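Local atomic coordinates of methylenetetrahydrofolate--tRNA-(uracil-5-)-methyltransferase TrmFO (Thermus thermophilus, PDB entry 3G5S), a protein that probably catalyses the folate- and FAD-dependent methylation of uridine 54 in tRNA to 5-methyluridine, using methylenetetrahydrofolate and a reduced nicotinamide cofactor. Residues R3-A9 / V25-E31; T129-P135 / L331-L337. All blocks are in the same frame, centred on the assembly; numbering follows the deposited sequence.

Contact 1: residues R3-A9 / V25-E31; sequences RVNVVGA and VPVRLFE. With FAD (flavin-adenine dinucleotide), chain B.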
ATOM      1  N   ARG A   3       0.424  18.217  23.569  1.00 12.08           N
ATOM      2  CA  ARG A   3       1.058  17.143  22.817  1.00 11.92           C
ATOM      3  C   ARG A   3       0.216  16.780  21.612  1.00 11.87           C
ATOM      4  O   ARG A   3      -1.020  16.836  21.674  1.00 12.87           O
ATOM      5  CB  ARG A   3       1.240  15.894  23.689  1.00 12.03           C
ATOM      6  CG  ARG A   3       2.071  16.096  24.934  1.00 12.86           C
ATOM      7  CD  ARG A   3       2.144  14.835  25.782  1.00 13.59           C
ATOM      8  NE  ARG A   3       2.924  15.059  26.990  1.00 13.90           N
ATOM      9  CZ  ARG A   3       4.248  14.971  27.060  1.00 14.27           C
ATOM     10  NH1 ARG A   3       4.849  15.205  28.214  1.00 15.13           N
ATOM     11  NH2 ARG A   3       4.972  14.645  25.993  1.00 14.47           N
ATOM     12  N   VAL A   4       0.884  16.415  20.519  1.00 11.36           N
ATOM     13  CA  VAL A   4       0.211  15.775  19.404  1.00 10.81           C
ATOM     14  C   VAL A   4       0.008  14.308  19.742  1.00 10.15           C
ATOM     15  O   VAL A   4       0.934  13.641  20.201  1.00 10.82           O
ATOM     16  CB  VAL A   4       1.038  15.906  18.112  1.00 11.00           C
ATOM     17  CG1 VAL A   4       0.485  14.992  17.023  1.00 10.71           C
ATOM     18  CG2 VAL A   4       1.045  17.347  17.664  1.00 11.40           C
ATOM     19  N   ASN A   5      -1.213  13.817  19.548  1.00 10.14           N
ATOM     20  CA  ASN A   5      -1.500  12.413  19.776  1.00 10.77           C
ATOM     21  C   ASN A   5      -1.036  11.576  18.600  1.00 10.47           C
ATOM     22  O   ASN A   5      -1.293  11.930  17.453  1.00 10.85           O
ATOM     23  CB  ASN A   5      -3.000  12.206  19.949  1.00 11.52           C
ATOM     24  CG  ASN A   5      -3.565  12.996  21.103  1.00 12.12           C
ATOM     25  OD1 ASN A   5      -3.115  12.848  22.240  1.00 13.41           O
ATOM     26  ND2 ASN A   5      -4.553  13.840  20.824  1.00 13.44           N
ATOM     27  N   VAL A   6      -0.371  10.464  18.897  1.00 10.10           N
ATOM     28  CA  VAL A   6      -0.081   9.453  17.888  1.00 10.31           C
ATOM     29  C   VAL A   6      -0.650   8.151  18.422  1.00 10.29           C
ATOM     30  O   VAL A   6      -0.262   7.682  19.496  1.00 11.02           O
ATOM     31  CB  VAL A   6       1.426   9.325  17.589  1.00 10.84           C
ATOM     32  CG1 VAL A   6       1.676   8.177  16.596  1.00 11.29           C
ATOM     33  CG2 VAL A   6       1.973  10.641  17.047  1.00 11.64           C
ATOM     34  N   VAL A   7      -1.608   7.592  17.690  1.00 10.23           N
ATOM     35  CA  VAL A   7      -2.314   6.415  18.156  1.00 10.64           C
ATOM     36  C   VAL A   7      -1.793   5.185  17.425  1.00 10.14           C
ATOM     37  O   VAL A   7      -2.027   5.007  16.226  1.00 10.40           O
ATOM     38  CB  VAL A   7      -3.844   6.552  17.969  1.00 11.02           C
ATOM     39  CG1 VAL A   7      -4.549   5.336  18.540  1.00 12.27           C
ATOM     40  CG2 VAL A   7      -4.358   7.842  18.619  1.00 11.62           C
ATOM     41  N   GLY A   8      -1.078   4.350  18.169  1.00 11.03           N
ATOM     42  CA  GLY A   8      -0.447   3.157  17.629  1.00 11.67           C
ATOM     43  C   GLY A   8       1.051   3.366  17.497  1.00 11.28           C
ATOM     44  O   GLY A   8       1.482   4.305  16.829  1.00 12.22           O
ATOM     45  N   ALA A   9       1.836   2.498  18.133  1.00 11.17           N
ATOM     46  CA  ALA A   9       3.291   2.581  18.098  1.00 11.20           C
ATOM     47  C   ALA A   9       3.891   1.446  17.274  1.00 11.00           C
ATOM     48  O   ALA A   9       4.824   0.765  17.711  1.00 12.31           O
ATOM     49  CB  ALA A   9       3.857   2.582  19.503  1.00 12.46           C
ATOM     50  N   VAL A  25       8.135  19.093  18.639  1.00 12.71           N
ATOM     51  CA  VAL A  25       6.722  19.055  19.009  1.00 11.81           C
ATOM     52  C   VAL A  25       6.476  17.854  19.923  1.00 11.64           C
ATOM     53  O   VAL A  25       6.727  16.721  19.535  1.00 12.59           O
ATOM     54  CB  VAL A  25       5.833  18.969  17.754  1.00 11.83           C
ATOM     55  CG1 VAL A  25       4.365  18.911  18.137  1.00 12.57           C
ATOM     56  CG2 VAL A  25       6.103  20.144  16.826  1.00 13.15           C
ATOM     57  N   PRO A  26       5.989  18.094  21.153  1.00 11.96           N
ATOM     58  CA  PRO A  26       5.787  16.972  22.076  1.00 12.52           C
ATOM     59  C   PRO A  26       4.705  16.013  21.599  1.00 11.15           C
ATOM     60  O   PRO A  26       3.767  16.405  20.887  1.00 12.01           O
ATOM     61  CB  PRO A  26       5.346  17.658  23.374  1.00 13.30           C
ATOM     62  CG  PRO A  26       5.851  19.054  23.247  1.00 13.55           C
ATOM     63  CD  PRO A  26       5.718  19.386  21.798  1.00 12.85           C
ATOM     64  N   VAL A  27       4.837  14.760  22.018  1.00 11.70           N
ATOM     65  CA  VAL A  27       4.002  13.678  21.528  1.00 11.69           C
ATOM     66  C   VAL A  27       3.421  12.900  22.696  1.00 11.24           C
ATOM     67  O   VAL A  27       4.081  12.705  23.721  1.00 11.79           O
ATOM     68  CB  VAL A  27       4.824  12.721  20.624  1.00 11.91           C
ATOM     69  CG1 VAL A  27       4.017  11.488  20.246  1.00 12.17           C
ATOM     70  CG2 VAL A  27       5.311  13.459  19.379  1.00 12.30           C
ATOM     71  N   ARG A  28       2.169  12.492  22.527  1.00 11.54           N
ATOM     72  CA  ARG A  28       1.519  11.526  23.385  1.00 12.28           C
ATOM     73  C   ARG A  28       1.292  10.295  22.518  1.00 10.86           C
ATOM     74  O   ARG A  28       0.440  10.305  21.625  1.00 11.67           O
ATOM     75  CB  ARG A  28       0.185  12.087  23.877  1.00 12.94           C
ATOM     76  CG  ARG A  28      -0.520  11.214  24.881  1.00 14.71           C
ATOM     77  CD  ARG A  28      -1.804  11.871  25.395  1.00 16.18           C
ATOM     78  NE  ARG A  28      -1.549  13.116  26.118  1.00 17.16           N
ATOM     79  CZ  ARG A  28      -1.816  14.334  25.651  1.00 17.69           C
ATOM     80  NH1 ARG A  28      -2.344  14.494  24.444  1.00 18.32           N
ATOM     81  NH2 ARG A  28      -1.545  15.399  26.392  1.00 19.91           N
ATOM     82  N   LEU A  29       2.090   9.261  22.765  1.00 11.38           N
ATOM     83  CA  LEU A  29       2.085   8.056  21.948  1.00 11.70           C
ATOM     84  C   LEU A  29       1.314   6.969  22.668  1.00 11.72           C
ATOM     85  O   LEU A  29       1.725   6.518  23.740  1.00 12.77           O
ATOM     86  CB  LEU A  29       3.524   7.605  21.693  1.00 12.12           C
ATOM     87  CG  LEU A  29       3.731   6.327  20.881  1.00 12.61           C
ATOM     88  CD1 LEU A  29       3.153   6.475  19.487  1.00 12.34           C
ATOM     89  CD2 LEU A  29       5.209   5.992  20.820  1.00 13.65           C
ATOM     90  N   PHE A  30       0.187   6.568  22.086  1.00 11.75           N
ATOM     91  CA  PHE A  30      -0.669   5.542  22.672  1.00 11.83           C
ATOM     92  C   PHE A  30      -0.342   4.185  22.067  1.00 11.99           C
ATOM     93  O   PHE A  30      -0.237   4.047  20.846  1.00 12.41           O
ATOM     94  CB  PHE A  30      -2.149   5.832  22.388  1.00 12.06           C
ATOM     95  CG  PHE A  30      -2.690   7.069  23.051  1.00 12.97           C
ATOM     96  CD1 PHE A  30      -2.597   8.303  22.430  1.00 13.73           C
ATOM     97  CD2 PHE A  30      -3.336   6.988  24.273  1.00 14.29           C
ATOM     98  CE1 PHE A  30      -3.116   9.433  23.028  1.00 14.72           C
ATOM     99  CE2 PHE A  30      -3.852   8.114  24.872  1.00 15.19           C
ATOM    100  CZ  PHE A  30      -3.749   9.336  24.254  1.00 15.83           C
ATOM    101  N   GLU A  31      -0.207   3.181  22.924  1.00 12.46           N
ATOM    102  CA  GLU A  31      -0.006   1.818  22.471  1.00 12.90           C
ATOM    103  C   GLU A  31      -0.693   0.874  23.438  1.00 13.34           C
ATOM    104  O   GLU A  31      -0.430   0.904  24.641  1.00 14.41           O
ATOM    105  CB  GLU A  31       1.485   1.489  22.369  1.00 13.63           C
ATOM    106  CG  GLU A  31       1.770   0.045  21.992  1.00 13.63           C
ATOM    107  CD  GLU A  31       1.009  -0.397  20.761  1.00 12.80           C
ATOM    108  OE1 GLU A  31       0.216  -1.361  20.874  1.00 13.29           O
ATOM    109  OE2 GLU A  31       1.195   0.222  19.685  1.00 12.68           O
TER
HETATM  110  PA  FAD B 444       1.312  -1.889  13.029  1.00 10.67           P
HETATM  111  O1A FAD B 444       0.471  -3.123  13.186  1.00 11.62           O
HETATM  112  O2A FAD B 444       2.791  -2.052  12.862  1.00 11.15           O
HETATM  113  O5B FAD B 444       1.084  -0.886  14.251  1.00 10.59           O
HETATM  114  C5B FAD B 444      -0.212  -0.587  14.731  1.00 11.11           C
HETATM  115  C4B FAD B 444      -0.108  -0.420  16.235  1.00 11.06           C
HETATM  116  O4B FAD B 444      -1.332   0.090  16.734  1.00 11.27           O
HETATM  117  C3B FAD B 444       0.126  -1.754  16.941  1.00 11.74           C
HETATM  118  O3B FAD B 444       1.237  -1.673  17.813  1.00 12.32           O
HETATM  119  C2B FAD B 444      -1.176  -2.008  17.702  1.00 12.17           C
HETATM  120  O2B FAD B 444      -1.022  -2.708  18.920  1.00 13.18           O
HETATM  121  C1B FAD B 444      -1.673  -0.596  17.942  1.00 11.61           C
HETATM  122  N9A FAD B 444      -3.120  -0.395  18.113  1.00 12.28           N
HETATM  123  C8A FAD B 444      -4.133  -0.884  17.336  1.00 12.36           C
HETATM  124  N7A FAD B 444      -5.301  -0.372  17.778  1.00 12.35           N
HETATM  125  C5A FAD B 444      -5.030   0.449  18.827  1.00 12.13           C
HETATM  126  C6A FAD B 444      -5.823   1.229  19.657  1.00 12.86           C
HETATM  127  N6A FAD B 444      -7.124   1.439  19.416  1.00 13.38           N
HETATM  128  N1A FAD B 444      -5.216   1.964  20.640  1.00 13.18           N
HETATM  129  C2A FAD B 444      -3.855   1.921  20.832  1.00 13.01           C
HETATM  130  N3A FAD B 444      -3.057   1.154  20.015  1.00 12.54           N
HETATM  131  C4A FAD B 444      -3.660   0.437  19.044  1.00 11.85           C
HETATM  132  N1  FAD B 444       4.431  -6.141   5.813  1.00 15.04           N
HETATM  133  C2  FAD B 444       5.585  -6.361   5.105  1.00 16.21           C
HETATM  134  O2  FAD B 444       6.149  -5.435   4.527  1.00 16.23           O
HETATM  135  N3  FAD B 444       6.114  -7.637   5.048  1.00 18.11           N
HETATM  136  C4  FAD B 444       5.522  -8.712   5.689  1.00 18.79           C
HETATM  137  O4  FAD B 444       6.025  -9.840   5.622  1.00 21.94           O
HETATM  138  C4X FAD B 444       4.350  -8.474   6.407  1.00 17.33           C
HETATM  139  N5  FAD B 444       3.708  -9.502   7.060  1.00 19.08           N
HETATM  140  C5X FAD B 444       2.555  -9.247   7.773  1.00 17.96           C
HETATM  141  C6  FAD B 444       1.923 -10.293   8.438  1.00 18.31           C
HETATM  142  C7  FAD B 444       0.755 -10.067   9.154  1.00 18.98           C
HETATM  143  C7M FAD B 444       0.076 -11.202   9.869  1.00 20.72           C
HETATM  144  C8  FAD B 444       0.225  -8.782   9.210  1.00 19.27           C
HETATM  145  C8M FAD B 444      -1.035  -8.523   9.985  1.00 21.41           C
HETATM  146  C9  FAD B 444       0.858  -7.732   8.549  1.00 17.50           C
HETATM  147  C9A FAD B 444       2.026  -7.957   7.824  1.00 16.22           C
HETATM  148  N10 FAD B 444       2.649  -6.915   7.148  1.00 14.49           N
HETATM  149  C10 FAD B 444       3.815  -7.188   6.458  1.00 15.38           C
HETATM  150  C1' FAD B 444       1.815  -5.756   6.651  1.00 13.26           C
HETATM  151  C2' FAD B 444       2.245  -4.386   7.205  1.00 12.03           C
HETATM  152  O2' FAD B 444       3.306  -3.811   6.462  1.00 11.65           O
HETATM  153  C3' FAD B 444       2.585  -4.445   8.694  1.00 11.23           C
HETATM  154  O3' FAD B 444       1.393  -4.792   9.370  1.00 12.20           O
HETATM  155  C4' FAD B 444       3.116  -3.124   9.247  1.00 11.28           C
HETATM  156  O4' FAD B 444       3.599  -3.367  10.553  1.00 11.90           O
HETATM  157  C5' FAD B 444       2.059  -2.026   9.238  1.00 10.60           C
HETATM  158  O5' FAD B 444       2.509  -0.927  10.000  1.00 10.09           O
HETATM  159  P   FAD B 444       1.445  -0.044  10.804  1.00  9.68           P
HETATM  160  O1P FAD B 444       0.382   0.471   9.888  1.00  9.56           O
HETATM  161  O2P FAD B 444       2.226   0.959  11.588  1.00 10.20           O
HETATM  162  O3P FAD B 444       0.710  -1.092  11.773  1.00  9.96           O
HETATM  163  O   HOH W   1      -2.363  17.761  24.496  1.00 20.22           O
HETATM  164  O   HOH W   2       0.565  16.012  28.339  1.00 32.21           O
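Glu-31 OE2 accepts the backbone N-H of Ala-9 (2.8 Å, 161° at the hydrogen) and also the O3B hydroxyl of FAD, while OE1 takes the O2B hydroxyl at 2.7 Å. The carboxylate thus grips both ribose hydroxyls, and OE1 is steadied further by the amide of Arg-33. Gly-8 CA comes to 3.3 Å from FAD O4B, where a side chain would collide with the ribose. This is the Rossmann-type beta-alpha-beta unit: parallel strands 4-7 and 27-30, the glycine-rich turn into helix 11-22, and an acidic residue just after the second strand. Behind it, backbone bonds running from Val-4 N to Gly-8 N fix the register. On the helix side, Leu-29 CD1 lies 3.7 Å from Val-6 CG1. On the other face, Arg-28 NH1 reaches Asn-5 OD1 at 2.9 Å; a bend at chi3 (-63°) brings the guanidinium edge alongside Asn-5, the oxygen in its plane. The other terminal nitrogen, NH2, donates to two waters that also bind Arg-3, whose CB lies over the rim of one face of the Arg-28 guanidinium. With an alanine in place of Arg-28, Asn-5 OD1 would probably lose this donor and both water links to Arg-3 would be broken.

Contact 2: residues T129-P135 / L331-L337; sequences TVLATGP and LYAAGVL. With FAD (flavin-adenine dinucleotide), chain B.
Tyr-332 and Thr-129 meet through the backbone, the N-H of Tyr-332 bonding to Thr-129 O at 2.9 Å. Two further bonds continue the parallel ladder, a nearly straight one from Leu-131 N to Tyr-332 O (177° at the hydrogen) and one from Ala-334 N to Leu-131 O. These are neighbouring strands in the parallel sheet of the Rossmann-type FAD-binding domain, and their pairing ends just where both chains turn toward FAD.

Apolar packing follows on the two faces of the sheet. Leu-331 lies beside Thr-129, pointing the same way, and its CD1 touches Thr-129 CB at 3.8 Å as well as the branch of Leu-131. Leu-337 CD2 fits against Leu-131 CB at 3.7 Å and lies equally near Thr-133 OG1, a hydroxyl bonded to Thr-137 OG1. Helix 139-149 covers this side through Leu-145. On the reverse face, with CG anti to its carbonyl carbon (chi1 -52°), Tyr-332 brings a ring edge, at CD1, to Thr-129 O, while its CB meets Val-130 CG2; helix 343-361 packs there. Beyond the strands, Val-336 CG1 packs on Pro-135, and Val-336 CG2 faces FAD C5' at 3.7 Å.

Polar contacts with the cofactor complete the account. Val-336 N, at the start of a 3-10 turn, donates to FAD O1P at 2.9 Å. One water accepts from the amides of Gly-134 and Leu-337 and donates to Ala-334 O and FAD O1P, which it meets at 2.7 Å, so four bonds hold it between the two segments and the cofactor. Gly-134 and Gly-335, both at positive phi, bring their backbones close to the pyrophosphate, where a CB would clash.

No cationic side chain of either segment serves the phosphate here: one backbone amide and a water held by two more receive it, an arrangement likely to stabilise the negative charge through N-H dipoles and water.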
ATOM      1  N   THR A 129      -3.851  15.015  15.832  1.00 10.38           N
ATOM      2  CA  THR A 129      -3.797  13.584  16.098  1.00 10.20           C
ATOM      3  C   THR A 129      -3.448  12.821  14.827  1.00  9.38           C
ATOM      4  O   THR A 129      -4.028  13.073  13.766  1.00 10.31           O
ATOM      5  CB  THR A 129      -5.181  13.090  16.602  1.00 11.08           C
ATOM      6  OG1 THR A 129      -5.461  13.676  17.876  1.00 11.39           O
ATOM      7  CG2 THR A 129      -5.222  11.587  16.743  1.00 12.14           C
ATOM      8  N   VAL A 130      -2.516  11.878  14.948  1.00  9.60           N
ATOM      9  CA  VAL A 130      -2.204  10.927  13.885  1.00  9.44           C
ATOM     10  C   VAL A 130      -2.706   9.545  14.290  1.00  9.42           C
ATOM     11  O   VAL A 130      -2.357   9.048  15.363  1.00 10.66           O
ATOM     12  CB  VAL A 130      -0.678  10.847  13.643  1.00 10.28           C
ATOM     13  CG1 VAL A 130      -0.361   9.823  12.552  1.00 10.92           C
ATOM     14  CG2 VAL A 130      -0.118  12.214  13.278  1.00 11.23           C
ATOM     15  N   LEU A 131      -3.530   8.936  13.438  1.00  9.42           N
ATOM     16  CA  LEU A 131      -4.014   7.573  13.654  1.00  9.40           C
ATOM     17  C   LEU A 131      -3.165   6.591  12.855  1.00  9.72           C
ATOM     18  O   LEU A 131      -3.033   6.720  11.644  1.00 10.15           O
ATOM     19  CB  LEU A 131      -5.472   7.451  13.225  1.00  9.99           C
ATOM     20  CG  LEU A 131      -6.444   8.410  13.909  1.00 10.52           C
ATOM     21  CD1 LEU A 131      -7.827   8.208  13.344  1.00 12.42           C
ATOM     22  CD2 LEU A 131      -6.440   8.241  15.430  1.00 11.69           C
ATOM     23  N   ALA A 132      -2.599   5.607  13.545  1.00  9.48           N
ATOM     24  CA  ALA A 132      -1.640   4.682  12.936  1.00  9.89           C
ATOM     25  C   ALA A 132      -1.794   3.286  13.545  1.00  9.64           C
ATOM     26  O   ALA A 132      -0.831   2.675  14.006  1.00 10.20           O
ATOM     27  CB  ALA A 132      -0.212   5.209  13.118  1.00 10.70           C
ATOM     28  N   THR A 133      -3.021   2.779  13.533  1.00  9.82           N
ATOM     29  CA  THR A 133      -3.359   1.595  14.306  1.00 10.26           C
ATOM     30  C   THR A 133      -3.264   0.275  13.540  1.00 10.61           C
ATOM     31  O   THR A 133      -3.460  -0.787  14.124  1.00 11.11           O
ATOM     32  CB  THR A 133      -4.737   1.775  14.966  1.00 10.63           C
ATOM     33  OG1 THR A 133      -5.648   2.336  14.013  1.00 10.95           O
ATOM     34  CG2 THR A 133      -4.621   2.733  16.142  1.00 11.85           C
ATOM     35  N   GLY A 134      -2.936   0.341  12.254  1.00 10.56           N
ATOM     36  CA  GLY A 134      -2.510  -0.832  11.518  1.00 11.07           C
ATOM     37  C   GLY A 134      -3.591  -1.765  11.025  1.00 11.15           C
ATOM     38  O   GLY A 134      -4.787  -1.508  11.165  1.00 11.59           O
ATOM     39  N   PRO A 135      -3.166  -2.888  10.443  1.00 11.59           N
ATOM     40  CA  PRO A 135      -4.117  -3.849   9.876  1.00 12.28           C
ATOM     41  C   PRO A 135      -5.032  -4.466  10.927  1.00 12.57           C
ATOM     42  O   PRO A 135      -6.114  -4.924  10.580  1.00 13.52           O
ATOM     43  CB  PRO A 135      -3.210  -4.926   9.279  1.00 13.31           C
ATOM     44  CG  PRO A 135      -1.923  -4.799   9.999  1.00 13.57           C
ATOM     45  CD  PRO A 135      -1.769  -3.353  10.344  1.00 11.89           C
ATOM     46  N   LEU A 331      -6.457  15.981  11.781  1.00 10.36           N
ATOM     47  CA  LEU A 331      -6.470  14.530  11.954  1.00  9.90           C
ATOM     48  C   LEU A 331      -5.790  13.921  10.737  1.00  9.03           C
ATOM     49  O   LEU A 331      -6.067  14.332   9.609  1.00  9.28           O
ATOM     50  CB  LEU A 331      -7.907  14.007  12.064  1.00 10.80           C
ATOM     51  CG  LEU A 331      -8.072  12.527  12.405  1.00 11.52           C
ATOM     52  CD1 LEU A 331      -7.552  12.211  13.802  1.00 11.20           C
ATOM     53  CD2 LEU A 331      -9.522  12.082  12.259  1.00 12.36           C
ATOM     54  N   TYR A 332      -4.919  12.941  10.974  1.00  9.22           N
ATOM     55  CA  TYR A 332      -4.131  12.308   9.913  1.00  9.45           C
ATOM     56  C   TYR A 332      -4.214  10.800  10.064  1.00  8.98           C
ATOM     57  O   TYR A 332      -4.463  10.292  11.163  1.00  9.62           O
ATOM     58  CB  TYR A 332      -2.644  12.729   9.999  1.00  9.97           C
ATOM     59  CG  TYR A 332      -2.476  14.219  10.053  1.00  9.93           C
ATOM     60  CD1 TYR A 332      -2.642  14.895  11.251  1.00 10.07           C
ATOM     61  CD2 TYR A 332      -2.203  14.968   8.910  1.00 10.41           C
ATOM     62  CE1 TYR A 332      -2.557  16.250  11.324  1.00 10.78           C
ATOM     63  CE2 TYR A 332      -2.102  16.352   8.976  1.00 11.02           C
ATOM     64  CZ  TYR A 332      -2.285  16.987  10.201  1.00 11.28           C
ATOM     65  OH  TYR A 332      -2.208  18.353  10.339  1.00 12.76           O
ATOM     66  N   ALA A 333      -3.995  10.088   8.961  1.00  9.20           N
ATOM     67  CA  ALA A 333      -3.838   8.637   9.007  1.00  9.27           C
ATOM     68  C   ALA A 333      -2.500   8.257   8.402  1.00  9.08           C
ATOM     69  O   ALA A 333      -2.018   8.909   7.481  1.00 10.40           O
ATOM     70  CB  ALA A 333      -4.963   7.934   8.261  1.00 11.22           C
ATOM     71  N   ALA A 334      -1.910   7.190   8.920  1.00  8.68           N
ATOM     72  CA  ALA A 334      -0.664   6.675   8.376  1.00  9.12           C
ATOM     73  C   ALA A 334      -0.629   5.165   8.500  1.00  8.90           C
ATOM     74  O   ALA A 334      -1.372   4.571   9.286  1.00  9.68           O
ATOM     75  CB  ALA A 334       0.529   7.299   9.090  1.00 10.64           C
ATOM     76  N   GLY A 335       0.247   4.543   7.716  1.00  9.16           N
ATOM     77  CA  GLY A 335       0.400   3.106   7.748  1.00  9.55           C
ATOM     78  C   GLY A 335      -0.738   2.402   7.046  1.00  8.83           C
ATOM     79  O   GLY A 335      -1.426   2.971   6.195  1.00  9.25           O
ATOM     80  N   VAL A 336      -0.924   1.133   7.388  1.00  9.36           N
ATOM     81  CA  VAL A 336      -1.962   0.333   6.759  1.00  9.91           C
ATOM     82  C   VAL A 336      -3.343   0.988   6.897  1.00  9.25           C
ATOM     83  O   VAL A 336      -4.163   0.916   5.982  1.00  9.78           O
ATOM     84  CB  VAL A 336      -1.950  -1.088   7.330  1.00 10.62           C
ATOM     85  CG1 VAL A 336      -3.237  -1.838   6.989  1.00 13.13           C
ATOM     86  CG2 VAL A 336      -0.736  -1.829   6.791  1.00 10.81           C
ATOM     87  N   LEU A 337      -3.606   1.633   8.030  1.00  9.50           N
ATOM     88  CA  LEU A 337      -4.896   2.291   8.191  1.00  9.56           C
ATOM     89  C   LEU A 337      -5.180   3.289   7.055  1.00  9.27           C
ATOM     90  O   LEU A 337      -6.330   3.471   6.644  1.00  9.73           O
ATOM     91  CB  LEU A 337      -4.971   2.983   9.555  1.00  9.44           C
ATOM     92  CG  LEU A 337      -6.317   3.637   9.880  1.00 10.29           C
ATOM     93  CD1 LEU A 337      -7.408   2.577  10.057  1.00 10.98           C
ATOM     94  CD2 LEU A 337      -6.193   4.508  11.121  1.00 10.79           C
TER
HETATM   95  PA  FAD B 444       1.312  -1.889  13.029  1.00 10.67           P
HETATM   96  O1A FAD B 444       0.471  -3.123  13.186  1.00 11.62           O
HETATM   97  O2A FAD B 444       2.791  -2.052  12.862  1.00 11.15           O
HETATM   98  O5B FAD B 444       1.084  -0.886  14.251  1.00 10.59           O
HETATM   99  C5B FAD B 444      -0.212  -0.587  14.731  1.00 11.11           C
HETATM  100  C4B FAD B 444      -0.108  -0.420  16.235  1.00 11.06           C
HETATM  101  O4B FAD B 444      -1.332   0.090  16.734  1.00 11.27           O
HETATM  102  C3B FAD B 444       0.126  -1.754  16.941  1.00 11.74           C
HETATM  103  O3B FAD B 444       1.237  -1.673  17.813  1.00 12.32           O
HETATM  104  C2B FAD B 444      -1.176  -2.008  17.702  1.00 12.17           C
HETATM  105  O2B FAD B 444      -1.022  -2.708  18.920  1.00 13.18           O
HETATM  106  C1B FAD B 444      -1.673  -0.596  17.942  1.00 11.61           C
HETATM  107  N9A FAD B 444      -3.120  -0.395  18.113  1.00 12.28           N
HETATM  108  C8A FAD B 444      -4.133  -0.884  17.336  1.00 12.36           C
HETATM  109  N7A FAD B 444      -5.301  -0.372  17.778  1.00 12.35           N
HETATM  110  C5A FAD B 444      -5.030   0.449  18.827  1.00 12.13           C
HETATM  111  C6A FAD B 444      -5.823   1.229  19.657  1.00 12.86           C
HETATM  112  N6A FAD B 444      -7.124   1.439  19.416  1.00 13.38           N
HETATM  113  N1A FAD B 444      -5.216   1.964  20.640  1.00 13.18           N
HETATM  114  C2A FAD B 444      -3.855   1.921  20.832  1.00 13.01           C
HETATM  115  N3A FAD B 444      -3.057   1.154  20.015  1.00 12.54           N
HETATM  116  C4A FAD B 444      -3.660   0.437  19.044  1.00 11.85           C
HETATM  117  N1  FAD B 444       4.431  -6.141   5.813  1.00 15.04           N
HETATM  118  C2  FAD B 444       5.585  -6.361   5.105  1.00 16.21           C
HETATM  119  O2  FAD B 444       6.149  -5.435   4.527  1.00 16.23           O
HETATM  120  N3  FAD B 444       6.114  -7.637   5.048  1.00 18.11           N
HETATM  121  C4  FAD B 444       5.522  -8.712   5.689  1.00 18.79           C
HETATM  122  O4  FAD B 444       6.025  -9.840   5.622  1.00 21.94           O
HETATM  123  C4X FAD B 444       4.350  -8.474   6.407  1.00 17.33           C
HETATM  124  N5  FAD B 444       3.708  -9.502   7.060  1.00 19.08           N
HETATM  125  C5X FAD B 444       2.555  -9.247   7.773  1.00 17.96           C
HETATM  126  C6  FAD B 444       1.923 -10.293   8.438  1.00 18.31           C
HETATM  127  C7  FAD B 444       0.755 -10.067   9.154  1.00 18.98           C
HETATM  128  C7M FAD B 444       0.076 -11.202   9.869  1.00 20.72           C
HETATM  129  C8  FAD B 444       0.225  -8.782   9.210  1.00 19.27           C
HETATM  130  C8M FAD B 444      -1.035  -8.523   9.985  1.00 21.41           C
HETATM  131  C9  FAD B 444       0.858  -7.732   8.549  1.00 17.50           C
HETATM  132  C9A FAD B 444       2.026  -7.957   7.824  1.00 16.22           C
HETATM  133  N10 FAD B 444       2.649  -6.915   7.148  1.00 14.49           N
HETATM  134  C10 FAD B 444       3.815  -7.188   6.458  1.00 15.38           C
HETATM  135  C1' FAD B 444       1.815  -5.756   6.651  1.00 13.26           C
HETATM  136  C2' FAD B 444       2.245  -4.386   7.205  1.00 12.03           C
HETATM  137  O2' FAD B 444       3.306  -3.811   6.462  1.00 11.65           O
HETATM  138  C3' FAD B 444       2.585  -4.445   8.694  1.00 11.23           C
HETATM  139  O3' FAD B 444       1.393  -4.792   9.370  1.00 12.20           O
HETATM  140  C4' FAD B 444       3.116  -3.124   9.247  1.00 11.28           C
HETATM  141  O4' FAD B 444       3.599  -3.367  10.553  1.00 11.90           O
HETATM  142  C5' FAD B 444       2.059  -2.026   9.238  1.00 10.60           C
HETATM  143  O5' FAD B 444       2.509  -0.927  10.000  1.00 10.09           O
HETATM  144  P   FAD B 444       1.445  -0.044  10.804  1.00  9.68           P
HETATM  145  O1P FAD B 444       0.382   0.471   9.888  1.00  9.56           O
HETATM  146  O2P FAD B 444       2.226   0.959  11.588  1.00 10.20           O
HETATM  147  O3P FAD B 444       0.710  -1.092  11.773  1.00  9.96           O
HETATM  148  O   HOH W   3      -1.777   2.096  10.375  1.00 10.08           O

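In the fold
Contacts 1 and 2 lie on one five-stranded parallel sheet, in the order 114-117, 27-30, 4-7, 129-131, 331-333, and their centres are 11 Å apart. They come in series along the chain: the first closes a local beta-alpha-beta unit around helix 11-22, whereas the second brings together segments separated by 195 residues, which include strands of the antiparallel sheet. Strands 4-7 and 129-131 are neighbours, with probable hydrogen bonds from Val-130 N to Asn-5 O and Ala-132 N to Val-7 O joining the contacts. Both pairs end at FAD, contact 1 at the adenosine ribose and contact 2 at the pyrophosphate, so the C-terminal ends of the strands in one sheet position successive parts of the cofactor.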